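Endoglucanase FnCel5A (PDB 3NCO) probably hydrolyses internal beta-1,4-glucosidic links of cellulose, as a glycoside hydrolase of family 5 built on a TIM barrel. Local coordinates at residues 113-116 with 117-120; 276-279 with 280-284. All coordinates share one frame; numbering follows the deposited sequence.

Interaction 1. Residues 113-116 with 117-120; sequences DKYG and PVLV
The backbone oxygen of Asp-113 faces the ring of Pro-117 one helical turn ahead, its O lying 3.4 Å from Pro-117 CD. A regular helix would place an N-H there, but proline has none, and the carbonyl meets methylene carbon instead. The carboxylate of Asp-113 points elsewhere, its OD1 forming a salt bridge with Lys-153, a fitting use of an acid on the outer surface. Lys-114 meets the same carbon, with its O 3.4 Å from Pro-117 CD, while its extended side chain sets CG above one face of the Tyr-115 ring, near its rim. This is a proline kink near the start of helix 112-130, which follows barrel strand 97-101 in the TIM barrel: the N atoms of Pro-117 and Val-118 make no bond to the turn before. Regular bonding resumes at Tyr-115. Its O accepts a sound bond from Leu-119 N at 3.0 Å (159° at the hydrogen) and a weak, bent one from Val-118 N. With CG anti to its own carbonyl carbon (chi1 -68°), the tyrosine ring runs alongside Val-118, CD1 meeting CG2 at 4.0 Å. Gly-116 is buried and brings no side chain into the kink. Its O takes Val-120 N in the carbonyl plane at 2.9 Å, and Val-120 CG2 packs 3.5 Å from that same Gly-116 O.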
loop_
_atom_site.group_PDB
_atom_site.type_symbol
_atom_site.label_atom_id
_atom_site.label_comp_id
_atom_site.label_asym_id
_atom_site.label_seq_id
_atom_site.Cartn_x
_atom_site.Cartn_y
_atom_site.Cartn_z
ATOM N N ASP A 113 -4.256 20.959 8.219
ATOM C CA ASP A 113 -5.365 21.527 8.986
ATOM C C ASP A 113 -6.524 21.855 8.044
ATOM O O ASP A 113 -7.680 21.710 8.424
ATOM C CB ASP A 113 -4.947 22.786 9.742
ATOM C CG ASP A 113 -4.019 22.493 10.884
ATOM O OD1 ASP A 113 -3.738 21.294 11.206
ATOM O OD2 ASP A 113 -3.573 23.514 11.477
ATOM N N LYS A 114 -6.205 22.264 6.818
ATOM C CA LYS A 114 -7.231 22.691 5.886
ATOM C C LYS A 114 -7.808 21.495 5.143
ATOM O O LYS A 114 -9.001 21.425 4.886
ATOM C CB LYS A 114 -6.706 23.752 4.916
ATOM C CG LYS A 114 -7.727 24.140 3.806
ATOM C CD LYS A 114 -7.173 25.227 2.895
ATOM C CE LYS A 114 -8.201 25.607 1.832
ATOM N NZ LYS A 114 -7.723 26.669 0.867
ATOM N N TYR A 115 -6.944 20.556 4.773
ATOM C CA TYR A 115 -7.362 19.455 3.896
ATOM C C TYR A 115 -7.660 18.110 4.583
ATOM O O TYR A 115 -8.210 17.197 3.979
ATOM C CB TYR A 115 -6.334 19.285 2.749
ATOM C CG TYR A 115 -6.384 20.478 1.828
ATOM C CD1 TYR A 115 -7.334 20.556 0.824
ATOM C CD2 TYR A 115 -5.501 21.542 1.975
ATOM C CE1 TYR A 115 -7.410 21.694 -0.026
ATOM C CE2 TYR A 115 -5.558 22.665 1.148
ATOM C CZ TYR A 115 -6.518 22.722 0.146
ATOM O OH TYR A 115 -6.534 23.883 -0.647
ATOM N N GLY A 116 -7.315 18.011 5.865
ATOM C CA GLY A 116 -7.748 16.844 6.653
ATOM C C GLY A 116 -9.264 16.713 6.646
ATOM O O GLY A 116 -9.769 15.594 6.452
ATOM N N PRO A 117 -9.987 17.822 6.889
ATOM C CA PRO A 117 -11.431 17.705 6.778
ATOM C C PRO A 117 -11.925 17.274 5.407
ATOM O O PRO A 117 -13.023 16.728 5.323
ATOM C CB PRO A 117 -11.915 19.121 7.090
ATOM C CG PRO A 117 -10.848 19.686 8.004
ATOM C CD PRO A 117 -9.582 19.148 7.391
ATOM N N VAL A 118 -11.131 17.508 4.348
ATOM C CA VAL A 118 -11.541 17.080 3.014
ATOM C C VAL A 118 -11.365 15.555 2.933
ATOM O O VAL A 118 -12.229 14.849 2.420
ATOM C CB VAL A 118 -10.747 17.808 1.888
ATOM C CG1 VAL A 118 -11.167 17.299 0.508
ATOM C CG2 VAL A 118 -10.920 19.328 2.016
ATOM N N LEU A 119 -10.269 15.035 3.497
ATOM C CA LEU A 119 -10.088 13.592 3.566
ATOM C C LEU A 119 -11.224 12.944 4.350
ATOM O O LEU A 119 -11.744 11.881 3.968
ATOM C CB LEU A 119 -8.723 13.254 4.219
ATOM C CG LEU A 119 -8.414 11.761 4.316
ATOM C CD1 LEU A 119 -8.182 11.146 2.932
ATOM C CD2 LEU A 119 -7.190 11.668 5.230
ATOM N N VAL A 120 -11.612 13.590 5.459
ATOM C CA VAL A 120 -12.737 13.020 6.229
ATOM C C VAL A 120 -13.982 12.876 5.323
ATOM O O VAL A 120 -14.693 11.831 5.355
ATOM C CB VAL A 120 -13.072 13.843 7.477
ATOM C CG1 VAL A 120 -14.327 13.363 8.114
ATOM C CG2 VAL A 120 -11.925 13.746 8.517
#

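Interaction 2. Residues 276-279 with 280-284; sequences TKTV and RRIAE
Lys-277 and Arg-281 stand one turn apart on helix 269-285, and their side chains cross: the lysine's methylene chain meets the arginine's NH1, with Lys-277 CD 3.3 Å from Arg-281 NH1. A bend at chi3 of the arginine (-36°) folds its guanidinium back over the preceding turn, where Thr-278 CA sits 3.9 Å above the centre of one face. Beneath these side chains every carbonyl of 276-279 is satisfied by the N-H four residues on. Arg-280 N reaches Thr-276 O at 2.9 Å, with 168° at the hydrogen, and Arg-281 N, Ile-282 N and Ala-283 N bond likewise to Lys-277 O, Thr-278 O and Val-279 O. The two threonine hydroxyls turn back along the helix, Thr-276 OG1 to Arg-272 O and Thr-278 OG1 to Lys-274 O, which lets a polar residue be buried here. Arg-280, also buried, is well supplied: NE bonds to Ser-316 O, NH2 forms a very short salt bridge with Glu-284 OE2 (2.5 Å), and NH1 donates to a water at 3.3 Å. The same OE2 is hydrogen-bonded to His-22 NE2. That water also accepts a weak bond from Lys-277 NZ, bridging the two cations from one side and probably easing their repulsion; Lys-277 NZ is 4.0 Å from Arg-280 NH1 and equally near Arg-281 NH1. An alanine in place of Lys-277 would probably leave the water with one donor fewer and take the methylene chain from beside Arg-281 NH1. On the apolar side, Thr-278 CG2 lies 3.8 Å from Ile-282 CD1, the two side chains pointing the same way. The helix is the crossover between barrel strands 256-261 and 289-292: Val-279 and Ala-283 press on Leu-258, Thr-278 and Ile-282 on helix 232-252, and Thr-276 on helix 313-318.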
loop_
_atom_site.group_PDB
_atom_site.type_symbol
_atom_site.label_atom_id
_atom_site.label_comp_id
_atom_site.label_asym_id
_atom_site.label_seq_id
_atom_site.Cartn_x
_atom_site.Cartn_y
_atom_site.Cartn_z
ATOM N N THR A 276 14.600 -8.585 -3.366
ATOM C CA THR A 276 13.154 -8.807 -3.265
ATOM C C THR A 276 12.847 -10.081 -2.498
ATOM O O THR A 276 11.948 -10.118 -1.641
ATOM C CB THR A 276 12.512 -8.801 -4.672
ATOM O OG1 THR A 276 12.853 -7.563 -5.313
ATOM C CG2 THR A 276 10.972 -8.926 -4.595
ATOM N N LYS A 277 13.638 -11.124 -2.794
ATOM C CA LYS A 277 13.438 -12.410 -2.159
ATOM C C LYS A 277 13.711 -12.317 -0.674
ATOM O O LYS A 277 12.974 -12.892 0.127
ATOM C CB LYS A 277 14.430 -13.413 -2.777
ATOM C CG LYS A 277 14.406 -14.794 -2.194
ATOM C CD LYS A 277 15.628 -15.514 -2.756
ATOM C CE LYS A 277 15.358 -16.983 -3.072
ATOM N NZ LYS A 277 14.471 -17.720 -2.099
ATOM N N THR A 278 14.777 -11.590 -0.298
ATOM C CA THR A 278 15.181 -11.461 1.099
ATOM C C THR A 278 14.121 -10.684 1.892
ATOM O O THR A 278 13.718 -11.081 2.967
ATOM C CB THR A 278 16.542 -10.745 1.191
ATOM O OG1 THR A 278 17.547 -11.573 0.595
ATOM C CG2 THR A 278 16.943 -10.448 2.620
ATOM N N VAL A 279 13.648 -9.594 1.325
ATOM C CA VAL A 279 12.566 -8.831 1.975
ATOM C C VAL A 279 11.325 -9.701 2.146
ATOM O O VAL A 279 10.745 -9.754 3.240
ATOM C CB VAL A 279 12.242 -7.534 1.193
ATOM C CG1 VAL A 279 11.021 -6.925 1.779
ATOM C CG2 VAL A 279 13.424 -6.550 1.298
ATOM N N ARG A 280 10.914 -10.400 1.089
ATOM C CA ARG A 280 9.760 -11.301 1.201
ATOM C C ARG A 280 9.941 -12.361 2.328
ATOM O O ARG A 280 9.056 -12.572 3.148
ATOM C CB ARG A 280 9.449 -12.002 -0.121
ATOM C CG ARG A 280 8.307 -13.010 0.089
ATOM C CD ARG A 280 8.097 -13.927 -1.096
ATOM N NE ARG A 280 9.292 -14.686 -1.440
ATOM C CZ ARG A 280 9.646 -15.796 -0.842
ATOM N NH1 ARG A 280 10.729 -16.461 -1.218
ATOM N NH2 ARG A 280 8.883 -16.268 0.124
ATOM N N ARG A 281 11.095 -13.042 2.350
ATOM C CA ARG A 281 11.330 -14.079 3.367
ATOM C C ARG A 281 11.311 -13.512 4.773
ATOM O O ARG A 281 10.822 -14.176 5.694
ATOM C CB ARG A 281 12.701 -14.716 3.156
ATOM C CG ARG A 281 12.801 -15.532 1.878
ATOM C CD ARG A 281 14.167 -16.320 1.784
ATOM N NE ARG A 281 15.323 -15.583 2.357
ATOM C CZ ARG A 281 16.435 -15.182 1.695
ATOM N NH1 ARG A 281 16.596 -15.416 0.397
ATOM N NH2 ARG A 281 17.405 -14.528 2.349
ATOM N N ILE A 282 11.882 -12.322 4.961
ATOM C CA ILE A 282 11.960 -11.743 6.307
ATOM C C ILE A 282 10.584 -11.216 6.750
ATOM O O ILE A 282 10.208 -11.348 7.927
ATOM C CB ILE A 282 13.056 -10.660 6.403
ATOM C CG1 ILE A 282 14.439 -11.326 6.218
ATOM C CG2 ILE A 282 12.961 -9.861 7.738
ATOM C CD1 ILE A 282 15.630 -10.342 6.172
ATOM N N ALA A 283 9.809 -10.686 5.806
ATOM C CA ALA A 283 8.418 -10.337 6.142
ATOM C C ALA A 283 7.653 -11.611 6.545
ATOM O O ALA A 283 6.910 -11.598 7.522
ATOM C CB ALA A 283 7.706 -9.609 4.949
ATOM N N GLU A 284 7.888 -12.731 5.840
ATOM C CA GLU A 284 7.166 -13.961 6.185
ATOM C C GLU A 284 7.572 -14.408 7.596
ATOM O O GLU A 284 6.700 -14.834 8.402
ATOM C CB GLU A 284 7.470 -15.085 5.171
ATOM C CG GLU A 284 6.738 -14.914 3.859
ATOM C CD GLU A 284 7.359 -15.798 2.752
ATOM O OE1 GLU A 284 8.278 -16.606 3.076
ATOM O OE2 GLU A 284 6.937 -15.675 1.565
HETATM O O HOH W 1 12.167 -16.852 -4.125
#

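How the interactions relate
Both contacts are local, each within one of the helices surrounding the barrel, on opposite sides of the chain's centre; their own centres are about 36 Å apart and their nearest atoms about 26 Å. They lie on different helices, 112-130 and 269-285, and therefore hold no element in common. Interaction 1 is partly buried and mixes exposed residues such as Lys-114 with buried apolar ones, Val-118 and Leu-119, turned to loops and neighbouring helices; its character comes from a break in the backbone bonding. Interaction 2 is mostly buried against strand 256-261 and two helices. There the helical bonding is unbroken, and the distinctive chemistry lies in the side chains: buried hydroxyls, a salt bridge and a water among clustered positive charges.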